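PDB 2WOL: clavulanic acid biosynthesis oligopeptide binding protein 2 from Streptomyces clavuligerus, which probably binds oligopeptides as a family 5 solute-binding protein in the biosynthetic pathway of the beta-lactamase inhibitor clavulanic acid. Local coordinates for residues Thr451-Asp456 against Tyr461-Pro466; Arg471-Lys474 against Gly478-Asn481; Leu485-Val490 against Met518-Leu523. All blocks are in the same frame, centred on the assembly; numbering follows the deposited sequence.

Contact 1 (Thr451-Asp456 against Tyr461-Pro466); sequences TDWGAD and YGFLAP
The indole of Trp453 reaches from strand 448-453 to helix 460-468 and meets Phe463 first, then Gly462 and Pro466. From CB the side chain runs with CG anti to the backbone N (chi1 163°), a setting that carries the ring off the strand toward the helix. At the five-membered ring, CD1 stands over one face of Phe463, off toward the rim and 3.8 Å from Phe463 CE1. The two rings form an edge-to-face pair with planes at 61°, the indole supplying the edge. The next atom, NE1, donates to Phe463 O at 2.8 Å. This bond lies in the carbonyl plane on a lone pair, but the oxygen is tilted out of the indole plane and the N-H bends to an angle of 132°. One residue thus offers Trp453 both a ring face and a carbonyl.

The protein belongs to the periplasmic-binding-protein clan; here strand 448-453 of a mixed sheet leads through a short loop into helix 460-468, and Trp453 pairs through its backbone with Leu304 of strand 303-309. Farther along, Gly462 O lies at the edge of the indole, near its plane, 3.4 Å from Trp453 CZ2. CZ2 also meets Pro466 CG at 3.7 Å, and CH2 touches the same pyrrolidine ring at CB.

Beyond the indole, Ala455 CB packs at the edge of the Phe463 ring, 3.9 Å from Phe463 CB. A water bridges the backbone, accepting from Asp456 N and donating to Gly462 O at 2.6 Å; Asp456 OD2 is hydrogen-bonded to the hydroxyls of Tyr52 and Tyr139, and OD1 to a glycerol probably from the crystallisation liquor.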
loop_
_atom_site.group_PDB
_atom_site.type_symbol
_atom_site.label_atom_id
_atom_site.label_comp_id
_atom_site.label_asym_id
_atom_site.label_seq_id
_atom_site.Cartn_x
_atom_site.Cartn_y
_atom_site.Cartn_z
ATOM N N THR A 451 11.244 -10.206 -1.237
ATOM C CA THR A 451 10.432 -9.045 -1.568
ATOM C C THR A 451 9.776 -8.413 -0.347
ATOM O O THR A 451 9.887 -8.926 0.764
ATOM C CB THR A 451 9.391 -9.365 -2.679
ATOM O OG1 THR A 451 8.920 -8.140 -3.255
ATOM C CG2 THR A 451 8.219 -10.172 -2.141
ATOM N N ASP A 452 9.127 -7.275 -0.564
ATOM C CA ASP A 452 8.258 -6.682 0.440
ATOM C C ASP A 452 6.938 -6.318 -0.221
ATOM O O ASP A 452 6.876 -6.176 -1.444
ATOM C CB ASP A 452 8.922 -5.490 1.146
ATOM C CG ASP A 452 9.079 -4.268 0.254
ATOM O OD1 ASP A 452 9.182 -4.400 -0.984
ATOM O OD2 ASP A 452 9.122 -3.152 0.815
ATOM N N TRP A 453 5.889 -6.198 0.585
ATOM C CA TRP A 453 4.536 -6.028 0.078
ATOM C C TRP A 453 3.707 -5.210 1.052
ATOM O O TRP A 453 3.778 -5.418 2.262
ATOM C CB TRP A 453 3.881 -7.397 -0.129
ATOM C CG TRP A 453 2.384 -7.352 -0.251
ATOM C CD1 TRP A 453 1.476 -7.735 0.696
ATOM C CD2 TRP A 453 1.622 -6.897 -1.377
ATOM N NE1 TRP A 453 0.199 -7.548 0.230
ATOM C CE2 TRP A 453 0.257 -7.038 -1.040
ATOM C CE3 TRP A 453 1.959 -6.386 -2.638
ATOM C CZ2 TRP A 453 -0.772 -6.685 -1.918
ATOM C CZ3 TRP A 453 0.933 -6.046 -3.513
ATOM C CH2 TRP A 453 -0.415 -6.192 -3.145
ATOM N N GLY A 454 2.931 -4.278 0.507
ATOM C CA GLY A 454 1.903 -3.571 1.258
ATOM C C GLY A 454 0.598 -3.620 0.484
ATOM O O GLY A 454 0.584 -3.492 -0.741
ATOM N N ALA A 455 -0.500 -3.812 1.202
ATOM C CA ALA A 455 -1.821 -3.859 0.581
ATOM C C ALA A 455 -2.185 -2.524 -0.060
ATOM O O ALA A 455 -1.783 -1.467 0.422
ATOM C CB ALA A 455 -2.857 -4.239 1.607
ATOM N N ASP A 456 -2.956 -2.584 -1.142
ATOM C CA ASP A 456 -3.460 -1.376 -1.797
ATOM C C ASP A 456 -4.683 -0.795 -1.088
ATOM O O ASP A 456 -5.097 0.331 -1.362
ATOM C CB ASP A 456 -3.762 -1.653 -3.268
ATOM C CG ASP A 456 -2.507 -1.936 -4.076
ATOM O OD1 ASP A 456 -1.416 -1.474 -3.676
ATOM O OD2 ASP A 456 -2.606 -2.614 -5.119
ATOM N N TYR A 461 -8.515 -9.046 2.186
ATOM C CA TYR A 461 -8.490 -9.275 0.746
ATOM C C TYR A 461 -7.366 -8.481 0.090
ATOM O O TYR A 461 -6.563 -9.038 -0.655
ATOM C CB TYR A 461 -9.824 -8.943 0.061
ATOM C CG TYR A 461 -9.765 -9.288 -1.409
ATOM C CD1 TYR A 461 -10.099 -10.566 -1.852
ATOM C CD2 TYR A 461 -9.318 -8.356 -2.351
ATOM C CE1 TYR A 461 -10.013 -10.907 -3.199
ATOM C CE2 TYR A 461 -9.229 -8.686 -3.698
ATOM C CZ TYR A 461 -9.578 -9.961 -4.114
ATOM O OH TYR A 461 -9.484 -10.286 -5.446
ATOM N N GLY A 462 -7.321 -7.180 0.371
ATOM C CA GLY A 462 -6.288 -6.315 -0.182
ATOM C C GLY A 462 -4.890 -6.810 0.140
ATOM O O GLY A 462 -3.996 -6.762 -0.703
ATOM N N PHE A 463 -4.704 -7.295 1.366
ATOM C CA PHE A 463 -3.389 -7.749 1.787
ATOM C C PHE A 463 -2.996 -9.114 1.225
ATOM O O PHE A 463 -1.887 -9.284 0.703
ATOM C CB PHE A 463 -3.261 -7.758 3.315
ATOM C CG PHE A 463 -1.878 -8.104 3.783
ATOM C CD1 PHE A 463 -0.907 -7.114 3.888
ATOM C CD2 PHE A 463 -1.532 -9.420 4.064
ATOM C CE1 PHE A 463 0.387 -7.425 4.278
ATOM C CE2 PHE A 463 -0.239 -9.745 4.463
ATOM C CZ PHE A 463 0.717 -8.750 4.573
ATOM N N LEU A 464 -3.893 -10.086 1.344
ATOM C CA LEU A 464 -3.520 -11.477 1.094
ATOM C C LEU A 464 -3.850 -12.014 -0.299
ATOM O O LEU A 464 -3.082 -12.804 -0.847
ATOM C CB LEU A 464 -4.085 -12.401 2.183
ATOM C CG LEU A 464 -3.494 -13.816 2.275
ATOM C CD1 LEU A 464 -1.967 -13.788 2.329
ATOM C CD2 LEU A 464 -4.058 -14.574 3.467
ATOM N N ALA A 465 -4.970 -11.590 -0.881
ATOM C CA ALA A 465 -5.367 -12.139 -2.181
ATOM C C ALA A 465 -4.323 -11.969 -3.296
ATOM O O ALA A 465 -4.064 -12.917 -4.032
ATOM C CB ALA A 465 -6.720 -11.609 -2.618
ATOM N N PRO A 466 -3.718 -10.767 -3.433
ATOM C CA PRO A 466 -2.692 -10.639 -4.476
ATOM C C PRO A 466 -1.492 -11.569 -4.281
ATOM O O PRO A 466 -0.801 -11.892 -5.246
ATOM C CB PRO A 466 -2.260 -9.173 -4.360
ATOM C CG PRO A 466 -3.445 -8.488 -3.753
ATOM C CD PRO A 466 -3.932 -9.483 -2.742
HETATM O O HOH W 1 -3.971 -4.877 -2.486
#

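Contact 2 (Arg471-Lys474 against Gly478-Asn481); sequences RQIK and GNWN
Asn479 OD1 is gripped by two backbone N-H groups, one from each segment. Lys474 N donates to it at 3.0 Å along a nearly straight line (164°), approaching from above the amide plane. The second bond, from Asn481 N at 3.2 Å, is weak and closes an Asx turn. The other end of the same amide is held as well: Asn479 ND2 donates to Asn481 O at 2.9 Å. With both its oxygen and its nitrogen engaged, the amide has little freedom to flip or rotate, and it supplies the direct hydrogen bond between the two segments. A chi1 of -178° turns it away from its own backbone nitrogen, alongside Ile473, whose CA is 3.4 Å from Asn479 OD1.

Hydrocarbon parts of Ile473 and Lys474 pack beside the amide. Ile473 CG1 lies against the Asn481 side chain, 3.7 Å from Asn481 ND2, and Lys474 CB and CG lie against Asn479 CA and Gly478 O. Bends at chi2 and chi4 then lead the lysine away, and its NZ binds a glycerol, probably from the crystallisation liquor. A water completes the link by donating to Gln472 O at 2.7 Å and accepting from Trp480 N.

The whole loop belongs to the connection between helices 460-468 and 488-499. Arg471 reaches forward to Asp495 on the second helix and back to Asp469, Asn481 OD1 accepts from Leu485 N, and the Trp480 ring meets Trp453 of strand 448-453.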
loop_
_atom_site.group_PDB
_atom_site.type_symbol
_atom_site.label_atom_id
_atom_site.label_comp_id
_atom_site.label_asym_id
_atom_site.label_seq_id
_atom_site.Cartn_x
_atom_site.Cartn_y
_atom_site.Cartn_z
ATOM N N ARG A 471 -6.349 -16.795 -9.006
ATOM C CA ARG A 471 -6.914 -15.917 -10.031
ATOM C C ARG A 471 -6.123 -14.610 -10.169
ATOM O O ARG A 471 -6.347 -13.845 -11.108
ATOM C CB ARG A 471 -8.387 -15.610 -9.719
ATOM C CG ARG A 471 -9.372 -16.767 -9.945
ATOM C CD ARG A 471 -9.472 -17.742 -8.761
ATOM N NE ARG A 471 -9.685 -17.080 -7.471
ATOM C CZ ARG A 471 -10.864 -16.924 -6.871
ATOM N NH1 ARG A 471 -11.983 -17.381 -7.427
ATOM N NH2 ARG A 471 -10.925 -16.310 -5.698
ATOM N N GLN A 472 -5.197 -14.364 -9.238
ATOM C CA GLN A 472 -4.427 -13.114 -9.202
ATOM C C GLN A 472 -2.993 -13.244 -9.722
ATOM O O GLN A 472 -2.187 -12.322 -9.558
ATOM C CB GLN A 472 -4.427 -12.513 -7.788
ATOM C CG GLN A 472 -5.807 -12.095 -7.275
ATOM C CD GLN A 472 -6.534 -11.176 -8.237
ATOM O OE1 GLN A 472 -5.925 -10.313 -8.876
ATOM N NE2 GLN A 472 -7.844 -11.363 -8.355
ATOM N N ILE A 473 -2.677 -14.376 -10.346
ATOM C CA ILE A 473 -1.376 -14.549 -10.989
ATOM C C ILE A 473 -1.343 -13.692 -12.251
ATOM O O ILE A 473 -2.192 -13.845 -13.132
ATOM C CB ILE A 473 -1.086 -16.028 -11.332
ATOM C CG1 ILE A 473 -1.097 -16.883 -10.059
ATOM C CG2 ILE A 473 0.257 -16.163 -12.057
ATOM C CD1 ILE A 473 -1.271 -18.371 -10.312
ATOM N N LYS A 474 -0.379 -12.776 -12.319
ATOM C CA LYS A 474 -0.241 -11.900 -13.481
ATOM C C LYS A 474 0.860 -12.430 -14.390
ATOM O O LYS A 474 2.046 -12.233 -14.124
ATOM C CB LYS A 474 0.049 -10.455 -13.058
ATOM C CG LYS A 474 -0.828 -9.919 -11.924
ATOM C CD LYS A 474 -2.307 -9.865 -12.305
ATOM C CE LYS A 474 -3.157 -9.407 -11.130
ATOM N NZ LYS A 474 -2.884 -7.990 -10.764
ATOM N N GLY A 478 4.089 -7.711 -13.162
ATOM C CA GLY A 478 3.374 -7.081 -12.059
ATOM C C GLY A 478 2.725 -8.109 -11.152
ATOM O O GLY A 478 1.769 -7.802 -10.436
ATOM N N ASN A 479 3.251 -9.332 -11.189
ATOM C CA ASN A 479 2.715 -10.440 -10.403
ATOM C C ASN A 479 3.139 -10.349 -8.946
ATOM O O ASN A 479 4.304 -10.076 -8.648
ATOM C CB ASN A 479 3.173 -11.779 -10.994
ATOM C CG ASN A 479 2.613 -12.980 -10.249
ATOM O OD1 ASN A 479 1.427 -13.028 -9.921
ATOM N ND2 ASN A 479 3.469 -13.967 -9.987
ATOM N N TRP A 480 2.189 -10.592 -8.048
ATOM C CA TRP A 480 2.462 -10.608 -6.617
ATOM C C TRP A 480 2.227 -11.968 -5.966
ATOM O O TRP A 480 2.560 -12.174 -4.795
ATOM C CB TRP A 480 1.669 -9.508 -5.916
ATOM C CG TRP A 480 2.349 -8.198 -6.060
ATOM C CD1 TRP A 480 2.030 -7.191 -6.925
ATOM C CD2 TRP A 480 3.511 -7.767 -5.349
ATOM N NE1 TRP A 480 2.912 -6.147 -6.777
ATOM C CE2 TRP A 480 3.829 -6.473 -5.813
ATOM C CE3 TRP A 480 4.302 -8.343 -4.345
ATOM C CZ2 TRP A 480 4.913 -5.741 -5.312
ATOM C CZ3 TRP A 480 5.376 -7.618 -3.851
ATOM C CH2 TRP A 480 5.672 -6.329 -4.337
ATOM N N ASN A 481 1.643 -12.886 -6.727
ATOM C CA ASN A 481 1.519 -14.271 -6.306
ATOM C C ASN A 481 2.750 -15.005 -6.829
ATOM O O ASN A 481 2.699 -15.717 -7.839
ATOM C CB ASN A 481 0.213 -14.881 -6.829
ATOM C CG ASN A 481 -0.034 -16.291 -6.308
ATOM O OD1 ASN A 481 0.881 -16.964 -5.833
ATOM N ND2 ASN A 481 -1.285 -16.745 -6.403
HETATM O O HOH W 2 -0.773 -10.882 -7.805
#

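Contact 3 (Leu485-Val490 against Met518-Leu523); sequences LDDPEV and MEHAVL
The imidazole of His520 has the methyl Leu485 CD1 over one face and the carboxylate oxygen Asp487 OD2 at its edge. The methyl sits above the centre of the ring, 3.8 Å from the centroid and only 7° off the normal, a clear CH-pi contact. At the edge, His520 NE2 donates to Asp487 OD2 at 2.7 Å, almost straight (170°) and close to the ring plane. This is a His-carboxylate hydrogen bond joined to a helix N-cap: Asp487 immediately precedes helix 488-499, and its side chain accepts from Glu489 N.

The contact therefore ties the start of one helix to the far end of the next, since His520 lies near the C-terminal end of helix 503-520, and Ala521 has positive phi before the chain goes on into strand 523-534. Each carboxylate oxygen of Asp487 has its own task. OD2 receives the histidine on its anti side, whereas OD1 is met by Glu489 N from above the carboxylate plane. These two bonds fix the rotation of the group and stand it nearly perpendicular to the imidazole. The negative charge of the cap would probably favour a protonated histidine.

The methyl reaches the face because the first torsion of Leu485, -169°, sends CG away from its own N and swings the isobutyl group across toward the ring. Leu485 also packs on Val468 of helix 460-468. The backbone carbonyl of His520 is taken by Arg322 of helix 319-327, and Val522 bonds through its backbone to Met309, so this corner also meets strand 303-309. The second leucine methyl, Leu485 CD2, comes to 4.1 Å from His520 CD2.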
loop_
_atom_site.group_PDB
_atom_site.type_symbol
_atom_site.label_atom_id
_atom_site.label_comp_id
_atom_site.label_asym_id
_atom_site.label_seq_id
_atom_site.Cartn_x
_atom_site.Cartn_y
_atom_site.Cartn_z
ATOM N N LEU A 485 0.621 -19.854 -6.374
ATOM C CA LEU A 485 -0.284 -20.733 -5.658
ATOM C C LEU A 485 -1.657 -20.652 -6.301
ATOM O O LEU A 485 -2.193 -19.563 -6.506
ATOM C CB LEU A 485 -0.363 -20.347 -4.177
ATOM C CG LEU A 485 -1.072 -21.346 -3.255
ATOM C CD1 LEU A 485 -0.253 -22.618 -3.105
ATOM C CD2 LEU A 485 -1.356 -20.731 -1.889
ATOM N N ASP A 486 -2.207 -21.816 -6.631
ATOM C CA ASP A 486 -3.542 -21.908 -7.204
ATOM C C ASP A 486 -4.271 -23.084 -6.562
ATOM O O ASP A 486 -4.580 -24.085 -7.216
ATOM C CB ASP A 486 -3.452 -22.054 -8.727
ATOM C CG ASP A 486 -4.784 -21.833 -9.425
ATOM O OD1 ASP A 486 -5.761 -21.392 -8.776
ATOM O OD2 ASP A 486 -4.847 -22.103 -10.645
ATOM N N ASP A 487 -4.519 -22.944 -5.263
ATOM C CA ASP A 487 -5.217 -23.938 -4.466
ATOM C C ASP A 487 -6.713 -23.622 -4.509
ATOM O O ASP A 487 -7.138 -22.574 -4.008
ATOM C CB ASP A 487 -4.681 -23.894 -3.027
ATOM C CG ASP A 487 -5.329 -24.922 -2.106
ATOM O OD1 ASP A 487 -6.341 -25.553 -2.479
ATOM O OD2 ASP A 487 -4.819 -25.089 -0.979
ATOM N N PRO A 488 -7.516 -24.514 -5.129
ATOM C CA PRO A 488 -8.968 -24.336 -5.221
ATOM C C PRO A 488 -9.622 -24.064 -3.866
ATOM O O PRO A 488 -10.572 -23.287 -3.792
ATOM C CB PRO A 488 -9.455 -25.678 -5.782
ATOM C CG PRO A 488 -8.300 -26.223 -6.518
ATOM C CD PRO A 488 -7.075 -25.758 -5.791
ATOM N N GLU A 489 -9.111 -24.694 -2.809
ATOM C CA GLU A 489 -9.668 -24.525 -1.470
ATOM C C GLU A 489 -9.384 -23.129 -0.906
ATOM O O GLU A 489 -10.251 -22.524 -0.277
ATOM C CB GLU A 489 -9.174 -25.627 -0.528
ATOM C CG GLU A 489 -9.714 -27.018 -0.875
ATOM C CD GLU A 489 -9.317 -28.081 0.135
ATOM O OE1 GLU A 489 -8.129 -28.473 0.162
ATOM O OE2 GLU A 489 -10.198 -28.537 0.899
ATOM N N VAL A 490 -8.176 -22.621 -1.151
ATOM C CA VAL A 490 -7.831 -21.239 -0.796
ATOM C C VAL A 490 -8.709 -20.257 -1.577
ATOM O O VAL A 490 -9.306 -19.352 -0.993
ATOM C CB VAL A 490 -6.323 -20.929 -1.026
ATOM C CG1 VAL A 490 -6.053 -19.421 -0.966
ATOM C CG2 VAL A 490 -5.467 -21.658 -0.004
ATOM N N MET A 518 0.161 -21.036 5.046
ATOM C CA MET A 518 1.347 -21.417 5.801
ATOM C C MET A 518 1.597 -22.927 5.763
ATOM O O MET A 518 2.747 -23.356 5.757
ATOM C CB MET A 518 1.298 -20.864 7.230
ATOM C CG MET A 518 1.493 -19.337 7.304
ATOM S SD MET A 518 2.903 -18.686 6.363
ATOM C CE MET A 518 4.280 -19.468 7.206
ATOM N N GLU A 519 0.526 -23.724 5.706
ATOM C CA GLU A 519 0.671 -25.172 5.501
ATOM C C GLU A 519 1.405 -25.480 4.189
ATOM O O GLU A 519 2.234 -26.390 4.131
ATOM C CB GLU A 519 -0.690 -25.876 5.536
ATOM C CG GLU A 519 -1.311 -25.950 6.924
ATOM C CD GLU A 519 -2.767 -26.398 6.911
ATOM O OE1 GLU A 519 -3.311 -26.668 5.818
ATOM O OE2 GLU A 519 -3.367 -26.473 8.007
ATOM N N HIS A 520 1.105 -24.710 3.141
ATOM C CA HIS A 520 1.803 -24.838 1.855
ATOM C C HIS A 520 3.287 -24.480 1.952
ATOM O O HIS A 520 4.093 -24.955 1.151
ATOM C CB HIS A 520 1.151 -23.961 0.786
ATOM C CG HIS A 520 -0.095 -24.546 0.199
ATOM N ND1 HIS A 520 -0.077 -25.612 -0.675
ATOM C CD2 HIS A 520 -1.396 -24.199 0.344
ATOM C CE1 HIS A 520 -1.315 -25.903 -1.035
ATOM N NE2 HIS A 520 -2.133 -25.061 -0.431
ATOM N N ALA A 521 3.626 -23.620 2.918
ATOM C CA ALA A 521 5.012 -23.208 3.194
ATOM C C ALA A 521 5.690 -22.441 2.041
ATOM O O ALA A 521 6.918 -22.346 1.979
ATOM C CB ALA A 521 5.866 -24.410 3.652
ATOM N N VAL A 522 4.879 -21.880 1.147
ATOM C CA VAL A 522 5.401 -21.124 0.002
ATOM C C VAL A 522 5.861 -19.708 0.361
ATOM O O VAL A 522 6.642 -19.110 -0.375
ATOM C CB VAL A 522 4.403 -21.078 -1.182
ATOM C CG1 VAL A 522 4.269 -22.457 -1.828
ATOM C CG2 VAL A 522 3.040 -20.555 -0.738
ATOM N N LEU A 523 5.389 -19.186 1.494
ATOM C CA LEU A 523 5.800 -17.861 1.962
ATOM C C LEU A 523 6.453 -17.958 3.334
ATOM O O LEU A 523 5.863 -18.508 4.266
ATOM C CB LEU A 523 4.606 -16.898 2.020
ATOM C CG LEU A 523 3.816 -16.653 0.726
ATOM C CD1 LEU A 523 2.685 -15.666 0.966
ATOM C CD2 LEU A 523 4.723 -16.164 -0.395
#

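How the contacts relate
The three contacts follow one another along the chain, from core toward surface. Contact 1 is buried near the centre of the chain, with helix 460-468 forming one side, and relies largely on aromatic and apolar packing. Contact 2, partly buried, lies in the loop leading from that helix to helix 488-499 and depends on an amide and a water for its cohesion. Contact 3 lies farthest out and joins the start of helix 488-499 to helix 503-520 through a carboxylate and a histidine. The first two touch directly, where Trp453 CE3 comes within 3.4 Å of Trp480 CD2. Contacts 2 and 3 meet more lightly, through Ile473 CD1 and Leu485 O, while contacts 1 and 3 do not touch.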